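Local coordinates for protein CofB (Escherichia coli, PDB 5AX6) that probably acts as a minor pilin in assembly of the CFA/III type IVb pilus, forming a homotrimer of elongated subunits, at residues S165-A170 with I175-I180; N161-L166 with Y221-S226; N348-A353 with I381-Q386; T442-N447 with L478-T483. All blocks are in the same frame, centred on the assembly; numbering follows the deposited sequence.

Contact 1: residues S165-A170 with I175-I180; sequences SLEKAA and ISFKDI
The single hydrogen bond across the contact joins Ile175 N to Ala170 O over 3.2 Å. It is nearly straight at the proton, 168°, though the donor lies 31° out of the carbonyl plane. This bond closes the turn that leads the chain out of the helix. In the same turn Ala170 O and Ile175 O, both acceptors, come within 3.0 Å without bonding each other.

The van der Waals contacts gather round Phe177. Its CG lies anti to its own carbonyl carbon (chi1 -53°), and the ring reaches the helix by its CE2 and CZ corner. Leu166 O and Glu167 CA sit at the ring edge, close to its plane, with Leu166 O 3.9 Å from Phe177 CE2. Ala170 CB comes in obliquely, 3.9 Å from Phe177 CZ, and the same methyl meets Ile175 CG1 at 4.0 Å. The aliphatic part of Glu167 runs obliquely past the ring, its CG 4.1 Å from Phe177 CE2; at the end of this extended chain Glu167 OE2 lies 4.2 Å from Ile180 CD1.

Beyond its meeting with the helix, Phe177 packs on Leu225 and Ile227 of strand 220-227, and Ile180 on Leu223 and Leu225. Ala169 touches Asn12 and Ile15, so helix 161-171 of this pilin domain is held between helix 4-25 and the antiparallel sheet.

Contact 2: residues N161-L166 with Y221-S226; sequences NYVSSL and YGLRLS
Val163 and Leu166, one helical turn apart, face alternate strand residues Leu223 and Leu225, with Val163 CA 9.0 Å from Leu223 CA and Leu166 CA 9.7 Å from Leu225 CA, and helix and strand advance in roughly the same direction. No hydrogen bond crosses that gap, which is bridged by side-chain methyls.

Val163 meets Leu223 through CG2, the branch beside the backbone N, while CG1 stands anti to that nitrogen (chi1 166°). Val163 CG2 touches Leu223 CD1 at 3.8 Å, and the two side chains cross at about a right angle, so the touch stays confined to one methyl from each. The second pair is looser: Leu166 CD1 and Leu225 CD1 are 4.2 Å apart. The CB atoms of Leu223 and Leu225 are both directed toward the helix.

This is the layered alpha/beta architecture of a pilin domain, in which an antiparallel sheet presents one apolar face to helices. Strand 220-227, last of this sheet along the chain, lies between strands 139-148 and 179-185; backbone hydrogen bonds from Leu223 to Leu146 and from Leu225 to Phe144 tie it to the first of them, while the leucine side chains pack on Phe148, Leu146 and Ile180.

The residue between the two leucines belongs to the far face: Arg224 gives NH2 to Leu63 O and makes a cation-pi contact with Tyr181. On the helix, Tyr162 sets out toward the strand, but its ring turns away to helix 4-25, packing on Arg6, Arg7 and Ser11.

Contact 3: residues N348-A353 with I381-Q386; sequences NTIYAA and IELNVQ
Ala352 and Ile381 meet across the two sheets of a beta sandwich in the C-terminal domain, with Ala352 CB 3.9 Å from Ile381 CD1. The strand segments approach within 9.0 Å axis to axis, and their directions stand 146° apart, so they run roughly antiparallel yet share no backbone hydrogen bond. Ile381 does most of the reaching. Its CG1 lies anti to its own carbonyl carbon, and the chain beyond is extended (chi2 171°), which carries CD1 on to the small side chain of Ala352. Farther along, Ile350 and Leu383 approach more loosely through their terminal methyls, CD1 to CD1, 4.3 Å apart.

Each strand is set in place by its own sheet. Ile350 and Ala352 bond through their backbones to Ile482 and Val480, while Ile381 and Leu383 pair with Ile455 and Trp453; round the apolar pairs, Ile381 packs on Ile455 and Phe354, and Leu383 on Leu401.

Just past the second strand, the Gln386 amide is gripped at both ends, OE1 by Trp453 NE1 and NE2 by Arg400 O. On the outer side of the first sheet, Tyr351 OH hydrogen-bonds Phe423 O. Back at the end of the strand, Ile381 also meets backbone: Ala353 O lies 3.8 Å from Ile381 CD1 and 3.9 Å from Ile381 CG1.

Contact 4: residues T442-N447 with L478-T483; sequences TAIQVN and LSVNIT
Ile444, Leu478 and Val480 meet without any flat side-chain group of the two segments between them; the amides that pair belong to Gln445 and Asn447. There Gln445 NE2 gives a hydrogen bond of 2.9 Å to Asn447 OD1. The acceptor lies in the Gln445 amide plane and the donor falls on a lone pair of Asn447 OD1, so the two amides hold one another at their edges. Their other ends turn to a third subunit: Gln445 OE1 takes the backbone N of Arg430 there, and Asn447 ND2 bonds Ala427 O.

Between the strands the touching is done by methyls. Ile444 CD1 fits 3.9 Å from Val480 CG1, the two side chains sliding past each other in opposite directions, and 4.2 Å from Leu478 CD2. Thr442 slants across the same leucine, its OG1 3.4 Å from Leu478 CD2. Placed anti to the backbone N (chi1 178°), that hydroxyl has its polar partner in its own sheet, Thr458 O. Leu478 CG is likewise anti to its backbone N (chi1 172°), and CD2 then faces both Thr442 and Ile444.

The segment axes pass 10.5 Å apart at 47°, and no hydrogen bond joins them. Ala457 of strand 452-463 covers Ile444 and Leu478 as well. Such interlocked aliphatic side chains between two sheets are the core of a beta sandwich, here in the C-terminal domain of a trimer.

How the contacts relate
From the N terminus, helix 161-171 opens both contact 1 and contact 2, which share Ser165 and Leu166. Contact 1 closes a turn of four residues; contact 2 closes a far longer loop of 54, within which residues 175-180 are nested. The two touch where Lys178 N and Ser226 O probably hydrogen-bond, and together they fix one helix to neighbouring strands of the pilin sheet. Contacts 3 and 4 follow in series, closing loops of 27 and 30 residues in the C-terminal domain. Their strands 341-353 and 478-487 are neighbours, and both contacts join the same two sheets. Centres of contacts 1 and 3 stand about 70 Å apart.

Contact 1: residues S165-A170 with I175-I180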
# COMPACT_ATOMS: atom_id res chain seq x y z
N SER A 165 3.34 39.51 -2.09
CA SER A 165 2.34 38.74 -1.35
C SER A 165 1.50 37.87 -2.30
O SER A 165 1.08 36.79 -1.92
CB SER A 165 1.44 39.66 -0.51
OG SER A 165 0.65 40.51 -1.31
N LEU A 166 1.27 38.34 -3.53
CA LEU A 166 0.59 37.52 -4.52
C LEU A 166 1.41 36.28 -4.87
O LEU A 166 0.87 35.17 -4.97
CB LEU A 166 0.30 38.32 -5.79
CG LEU A 166 -0.81 39.36 -5.66
CD1 LEU A 166 -0.78 40.35 -6.81
CD2 LEU A 166 -2.19 38.68 -5.56
N GLU A 167 2.72 36.46 -5.02
CA GLU A 167 3.58 35.34 -5.36
C GLU A 167 3.65 34.33 -4.22
O GLU A 167 3.68 33.12 -4.44
CB GLU A 167 4.98 35.84 -5.74
CG GLU A 167 5.07 36.36 -7.17
CD GLU A 167 6.36 37.11 -7.45
OE1 GLU A 167 7.08 37.45 -6.48
OE2 GLU A 167 6.64 37.37 -8.63
N LYS A 168 3.67 34.85 -3.00
CA LYS A 168 3.64 34.01 -1.81
C LYS A 168 2.34 33.20 -1.75
O LYS A 168 2.35 32.00 -1.50
CB LYS A 168 3.80 34.88 -0.55
CG LYS A 168 3.56 34.14 0.75
CD LYS A 168 4.03 34.98 1.93
CE LYS A 168 3.54 34.41 3.25
NZ LYS A 168 3.94 35.26 4.41
N ALA A 169 1.21 33.86 -2.01
CA ALA A 169 -0.07 33.16 -1.99
C ALA A 169 -0.13 32.12 -3.11
O ALA A 169 -0.67 31.02 -2.93
CB ALA A 169 -1.20 34.15 -2.11
N ALA A 170 0.45 32.45 -4.26
CA ALA A 170 0.46 31.54 -5.39
C ALA A 170 1.25 30.28 -5.06
O ALA A 170 0.84 29.17 -5.39
CB ALA A 170 1.01 32.22 -6.64
N ILE A 175 0.22 27.12 -7.83
CA ILE A 175 0.10 27.80 -9.11
C ILE A 175 1.19 28.83 -9.22
O ILE A 175 1.81 29.20 -8.23
CB ILE A 175 -1.26 28.47 -9.31
CG1 ILE A 175 -1.46 29.58 -8.27
CG2 ILE A 175 -2.38 27.45 -9.25
CD1 ILE A 175 -2.51 30.59 -8.69
N SER A 176 1.43 29.31 -10.43
CA SER A 176 2.46 30.29 -10.65
C SER A 176 2.04 31.20 -11.78
O SER A 176 1.15 30.88 -12.57
CB SER A 176 3.80 29.62 -10.96
OG SER A 176 3.71 28.85 -12.14
N PHE A 177 2.67 32.36 -11.86
CA PHE A 177 2.32 33.30 -12.92
C PHE A 177 3.24 33.16 -14.11
O PHE A 177 4.46 33.19 -13.95
CB PHE A 177 2.37 34.73 -12.39
CG PHE A 177 1.55 34.93 -11.15
CD1 PHE A 177 0.17 34.77 -11.19
CD2 PHE A 177 2.15 35.31 -9.96
CE1 PHE A 177 -0.59 34.96 -10.04
CE2 PHE A 177 1.40 35.50 -8.82
CZ PHE A 177 0.03 35.33 -8.85
N LYS A 178 2.66 33.00 -15.29
CA LYS A 178 3.43 32.96 -16.53
C LYS A 178 4.16 34.29 -16.68
O LYS A 178 5.35 34.33 -17.02
CB LYS A 178 2.51 32.70 -17.72
CG LYS A 178 3.26 32.50 -19.04
CD LYS A 178 2.29 32.40 -20.21
CE LYS A 178 3.02 32.21 -21.52
NZ LYS A 178 3.48 30.80 -21.65
N ASP A 179 3.45 35.38 -16.41
CA ASP A 179 4.08 36.68 -16.28
C ASP A 179 3.11 37.66 -15.64
O ASP A 179 1.93 37.34 -15.38
CB ASP A 179 4.55 37.23 -17.64
CG ASP A 179 5.90 37.97 -17.53
OD1 ASP A 179 6.12 38.72 -16.55
OD2 ASP A 179 6.75 37.79 -18.43
N ILE A 180 3.64 38.85 -15.38
CA ILE A 180 2.90 39.92 -14.73
C ILE A 180 3.19 41.19 -15.50
O ILE A 180 4.34 41.57 -15.63
CB ILE A 180 3.32 40.09 -13.27
CG1 ILE A 180 3.01 38.81 -12.48
CG2 ILE A 180 2.65 41.31 -12.67
CD1 ILE A 180 3.59 38.80 -11.08

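Contact 2: residues N161-L166 with Y221-S226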
# COMPACT_ATOMS: atom_id res chain seq x y z
N ASN A 161 4.49 45.90 -3.63
CA ASN A 161 4.34 45.26 -2.34
C ASN A 161 3.39 44.07 -2.48
O ASN A 161 3.57 43.02 -1.86
CB ASN A 161 3.81 46.25 -1.29
CG ASN A 161 4.50 47.60 -1.36
OD1 ASN A 161 5.68 47.69 -1.72
ND2 ASN A 161 3.77 48.65 -1.02
N TYR A 162 2.39 44.26 -3.34
CA TYR A 162 1.37 43.24 -3.56
C TYR A 162 1.89 42.07 -4.38
O TYR A 162 1.45 40.94 -4.19
CB TYR A 162 0.15 43.86 -4.24
CG TYR A 162 -0.93 44.24 -3.27
CD1 TYR A 162 -1.67 43.27 -2.62
CD2 TYR A 162 -1.22 45.58 -3.00
CE1 TYR A 162 -2.67 43.60 -1.72
CE2 TYR A 162 -2.22 45.93 -2.11
CZ TYR A 162 -2.94 44.93 -1.47
OH TYR A 162 -3.93 45.27 -0.58
N VAL A 163 2.82 42.33 -5.29
CA VAL A 163 3.36 41.26 -6.12
C VAL A 163 4.04 40.20 -5.26
O VAL A 163 3.91 39.00 -5.50
CB VAL A 163 4.35 41.78 -7.17
CG1 VAL A 163 5.13 40.63 -7.78
CG2 VAL A 163 3.62 42.56 -8.26
N SER A 164 4.76 40.65 -4.24
CA SER A 164 5.43 39.72 -3.34
C SER A 164 4.41 38.88 -2.56
O SER A 164 4.59 37.67 -2.40
CB SER A 164 6.34 40.48 -2.37
OG SER A 164 7.15 39.58 -1.63
N SER A 165 3.34 39.51 -2.09
CA SER A 165 2.34 38.74 -1.35
C SER A 165 1.50 37.87 -2.30
O SER A 165 1.08 36.79 -1.92
CB SER A 165 1.44 39.66 -0.51
OG SER A 165 0.65 40.51 -1.31
N LEU A 166 1.27 38.34 -3.53
CA LEU A 166 0.59 37.52 -4.52
C LEU A 166 1.41 36.28 -4.87
O LEU A 166 0.87 35.17 -4.97
CB LEU A 166 0.30 38.32 -5.79
CG LEU A 166 -0.81 39.36 -5.66
CD1 LEU A 166 -0.78 40.35 -6.81
CD2 LEU A 166 -2.19 38.68 -5.56
N TYR A 221 -3.75 52.62 -12.79
CA TYR A 221 -2.92 51.46 -13.08
C TYR A 221 -3.48 50.17 -12.50
O TYR A 221 -4.32 50.18 -11.59
CB TYR A 221 -1.50 51.68 -12.58
CG TYR A 221 -0.75 52.70 -13.39
CD1 TYR A 221 -0.13 52.35 -14.59
CD2 TYR A 221 -0.67 54.03 -12.97
CE1 TYR A 221 0.55 53.28 -15.34
CE2 TYR A 221 0.02 54.98 -13.73
CZ TYR A 221 0.63 54.60 -14.91
OH TYR A 221 1.31 55.52 -15.66
N GLY A 222 -3.01 49.05 -13.03
CA GLY A 222 -3.41 47.75 -12.55
C GLY A 222 -2.33 46.75 -12.91
O GLY A 222 -1.31 47.11 -13.50
N LEU A 223 -2.55 45.49 -12.54
CA LEU A 223 -1.64 44.41 -12.90
C LEU A 223 -2.41 43.35 -13.65
O LEU A 223 -3.53 43.00 -13.27
CB LEU A 223 -0.99 43.78 -11.67
CG LEU A 223 -0.04 44.64 -10.83
CD1 LEU A 223 0.27 43.90 -9.53
CD2 LEU A 223 1.23 44.94 -11.60
N ARG A 224 -1.82 42.84 -14.72
CA ARG A 224 -2.39 41.68 -15.39
C ARG A 224 -1.60 40.45 -14.98
O ARG A 224 -0.40 40.36 -15.22
CB ARG A 224 -2.37 41.86 -16.91
CG ARG A 224 -3.07 40.73 -17.65
CD ARG A 224 -2.91 40.86 -19.15
NE ARG A 224 -1.53 40.68 -19.58
CZ ARG A 224 -1.15 40.70 -20.86
NH1 ARG A 224 -2.06 40.88 -21.80
NH2 ARG A 224 0.12 40.54 -21.18
N LEU A 225 -2.27 39.50 -14.32
CA LEU A 225 -1.64 38.26 -13.94
C LEU A 225 -2.03 37.17 -14.92
O LEU A 225 -3.23 36.93 -15.11
CB LEU A 225 -2.05 37.84 -12.52
CG LEU A 225 -1.90 38.84 -11.38
CD1 LEU A 225 -2.46 38.24 -10.08
CD2 LEU A 225 -0.44 39.21 -11.20
N SER A 226 -1.05 36.52 -15.54
CA SER A 226 -1.32 35.48 -16.54
C SER A 226 -1.06 34.10 -15.96
O SER A 226 0.01 33.86 -15.39
CB SER A 226 -0.44 35.67 -17.78
OG SER A 226 -0.70 36.91 -18.41

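Contact 3: residues N348-A353 with I381-Q386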
# COMPACT_ATOMS: atom_id res chain seq x y z
N ASN A 348 6.30 -19.26 22.88
CA ASN A 348 6.59 -20.61 22.40
C ASN A 348 6.37 -21.57 23.55
O ASN A 348 6.39 -21.17 24.71
CB ASN A 348 8.03 -20.71 21.88
CG ASN A 348 8.27 -21.99 21.07
OD1 ASN A 348 7.33 -22.60 20.56
ND2 ASN A 348 9.52 -22.39 20.96
N THR A 349 6.11 -22.83 23.23
CA THR A 349 5.89 -23.85 24.25
C THR A 349 6.85 -24.99 23.95
O THR A 349 7.02 -25.39 22.80
CB THR A 349 4.44 -24.35 24.25
OG1 THR A 349 3.58 -23.22 24.42
CG2 THR A 349 4.19 -25.37 25.37
N ILE A 350 7.47 -25.50 25.01
CA ILE A 350 8.42 -26.60 24.90
C ILE A 350 8.08 -27.65 25.95
O ILE A 350 7.88 -27.30 27.11
CB ILE A 350 9.87 -26.11 25.11
CG1 ILE A 350 10.27 -25.13 24.01
CG2 ILE A 350 10.83 -27.28 25.17
CD1 ILE A 350 11.49 -24.23 24.39
N TYR A 351 7.99 -28.91 25.56
CA TYR A 351 7.82 -29.99 26.54
C TYR A 351 9.19 -30.54 26.93
O TYR A 351 10.01 -30.86 26.05
CB TYR A 351 6.93 -31.12 25.98
CG TYR A 351 6.82 -32.31 26.94
CD1 TYR A 351 5.80 -32.38 27.87
CD2 TYR A 351 7.75 -33.33 26.91
CE1 TYR A 351 5.70 -33.44 28.75
CE2 TYR A 351 7.67 -34.40 27.79
CZ TYR A 351 6.64 -34.45 28.70
OH TYR A 351 6.54 -35.51 29.57
N ALA A 352 9.45 -30.69 28.22
CA ALA A 352 10.73 -31.26 28.64
C ALA A 352 10.62 -31.89 30.01
O ALA A 352 9.88 -31.41 30.87
CB ALA A 352 11.83 -30.19 28.64
N ALA A 353 11.33 -33.00 30.19
CA ALA A 353 11.48 -33.59 31.49
C ALA A 353 12.87 -33.23 32.02
O ALA A 353 13.78 -32.93 31.25
CB ALA A 353 11.29 -35.10 31.43
N ILE A 381 17.29 -28.39 33.36
CA ILE A 381 16.92 -27.99 32.01
C ILE A 381 17.57 -26.64 31.73
O ILE A 381 17.38 -25.68 32.47
CB ILE A 381 15.37 -27.91 31.84
CG1 ILE A 381 14.74 -29.29 32.07
CG2 ILE A 381 15.03 -27.37 30.43
CD1 ILE A 381 13.19 -29.28 32.14
N GLU A 382 18.38 -26.57 30.68
CA GLU A 382 19.05 -25.32 30.38
C GLU A 382 18.73 -24.89 28.96
O GLU A 382 18.73 -25.71 28.04
CB GLU A 382 20.56 -25.44 30.59
CG GLU A 382 21.30 -24.14 30.33
CD GLU A 382 22.75 -24.14 30.80
OE1 GLU A 382 23.11 -24.99 31.65
OE2 GLU A 382 23.53 -23.29 30.32
N LEU A 383 18.45 -23.61 28.78
CA LEU A 383 18.07 -23.07 27.47
C LEU A 383 18.79 -21.75 27.26
O LEU A 383 19.09 -21.05 28.22
CB LEU A 383 16.55 -22.87 27.39
CG LEU A 383 15.63 -24.08 27.55
CD1 LEU A 383 14.17 -23.64 27.65
CD2 LEU A 383 15.81 -25.04 26.38
N ASN A 384 19.05 -21.40 26.00
CA ASN A 384 19.56 -20.08 25.68
C ASN A 384 18.49 -19.02 25.85
O ASN A 384 17.34 -19.24 25.47
CB ASN A 384 20.09 -20.04 24.24
CG ASN A 384 21.32 -20.91 24.06
OD1 ASN A 384 22.23 -20.87 24.88
ND2 ASN A 384 21.33 -21.71 23.01
N VAL A 385 18.85 -17.89 26.44
CA VAL A 385 17.90 -16.80 26.61
C VAL A 385 17.60 -16.19 25.24
O VAL A 385 18.51 -15.98 24.44
CB VAL A 385 18.43 -15.71 27.58
CG1 VAL A 385 17.45 -14.54 27.65
CG2 VAL A 385 18.62 -16.31 28.97
N GLN A 386 16.32 -15.96 24.97
CA GLN A 386 15.91 -15.48 23.66
C GLN A 386 16.23 -14.01 23.49
O GLN A 386 16.37 -13.29 24.48
CB GLN A 386 14.40 -15.70 23.45
CG GLN A 386 13.52 -14.95 24.45
CD GLN A 386 13.25 -15.75 25.74
OE1 GLN A 386 14.11 -16.48 26.23
NE2 GLN A 386 12.05 -15.61 26.28

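Contact 4: residues T442-N447 with L478-T483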
# COMPACT_ATOMS: atom_id res chain seq x y z
N THR A 442 6.40 -30.59 44.62
CA THR A 442 7.61 -30.17 43.94
C THR A 442 7.76 -28.66 43.96
O THR A 442 6.78 -27.91 43.86
CB THR A 442 7.64 -30.68 42.47
OG1 THR A 442 8.83 -30.22 41.82
CG2 THR A 442 6.43 -30.15 41.70
N ALA A 443 9.00 -28.22 44.11
CA ALA A 443 9.35 -26.82 43.98
C ALA A 443 10.15 -26.65 42.70
O ALA A 443 11.22 -27.23 42.54
CB ALA A 443 10.16 -26.35 45.20
N ILE A 444 9.61 -25.86 41.77
CA ILE A 444 10.28 -25.66 40.49
C ILE A 444 10.77 -24.22 40.42
O ILE A 444 10.00 -23.28 40.61
CB ILE A 444 9.34 -25.98 39.30
CG1 ILE A 444 8.97 -27.47 39.34
CG2 ILE A 444 10.05 -25.66 37.99
CD1 ILE A 444 7.73 -27.87 38.50
N GLN A 445 12.06 -24.07 40.19
CA GLN A 445 12.70 -22.77 40.19
C GLN A 445 13.23 -22.44 38.81
O GLN A 445 13.73 -23.32 38.10
CB GLN A 445 13.85 -22.74 41.21
CG GLN A 445 14.47 -21.37 41.47
CD GLN A 445 15.38 -21.40 42.70
OE1 GLN A 445 14.90 -21.60 43.82
NE2 GLN A 445 16.67 -21.24 42.49
N VAL A 446 13.12 -21.17 38.43
CA VAL A 446 13.66 -20.68 37.18
C VAL A 446 14.60 -19.54 37.48
O VAL A 446 14.22 -18.59 38.16
CB VAL A 446 12.54 -20.21 36.22
CG1 VAL A 446 13.14 -19.47 35.01
CG2 VAL A 446 11.68 -21.41 35.78
N ASN A 447 15.81 -19.64 36.95
CA ASN A 447 16.83 -18.61 37.09
C ASN A 447 17.42 -18.28 35.73
O ASN A 447 17.24 -19.03 34.78
CB ASN A 447 17.93 -19.08 38.04
CG ASN A 447 17.39 -19.44 39.41
OD1 ASN A 447 17.24 -20.63 39.74
ND2 ASN A 447 17.05 -18.43 40.19
N LEU A 478 9.53 -36.09 36.47
CA LEU A 478 8.86 -34.80 36.56
C LEU A 478 9.06 -34.13 35.22
O LEU A 478 10.19 -33.98 34.76
CB LEU A 478 9.42 -33.92 37.69
CG LEU A 478 8.89 -32.49 37.75
CD1 LEU A 478 7.39 -32.48 38.01
CD2 LEU A 478 9.62 -31.63 38.81
N SER A 479 7.97 -33.74 34.56
CA SER A 479 8.10 -33.04 33.30
C SER A 479 7.29 -31.77 33.32
O SER A 479 6.34 -31.64 34.09
CB SER A 479 7.68 -33.93 32.12
OG SER A 479 6.30 -34.24 32.18
N VAL A 480 7.66 -30.83 32.45
CA VAL A 480 7.01 -29.53 32.46
C VAL A 480 6.74 -29.06 31.04
O VAL A 480 7.46 -29.44 30.11
CB VAL A 480 7.89 -28.46 33.16
CG1 VAL A 480 7.92 -28.69 34.66
CG2 VAL A 480 9.30 -28.42 32.53
N ASN A 481 5.71 -28.23 30.90
CA ASN A 481 5.54 -27.41 29.71
C ASN A 481 6.12 -26.03 29.99
O ASN A 481 5.68 -25.35 30.92
CB ASN A 481 4.06 -27.31 29.32
CG ASN A 481 3.51 -28.66 28.89
OD1 ASN A 481 2.54 -29.16 29.47
ND2 ASN A 481 4.13 -29.25 27.90
N ILE A 482 7.12 -25.65 29.19
CA ILE A 482 7.86 -24.42 29.36
C ILE A 482 7.31 -23.42 28.38
O ILE A 482 7.20 -23.73 27.20
CB ILE A 482 9.38 -24.64 29.11
CG1 ILE A 482 9.95 -25.52 30.22
CG2 ILE A 482 10.13 -23.31 29.00
CD1 ILE A 482 11.27 -26.17 29.85
N THR A 483 6.93 -22.25 28.88
CA THR A 483 6.44 -21.15 28.04
C THR A 483 7.50 -20.06 28.01
O THR A 483 7.98 -19.65 29.06
CB THR A 483 5.12 -20.55 28.58
OG1 THR A 483 4.17 -21.59 28.81
CG2 THR A 483 4.55 -19.54 27.58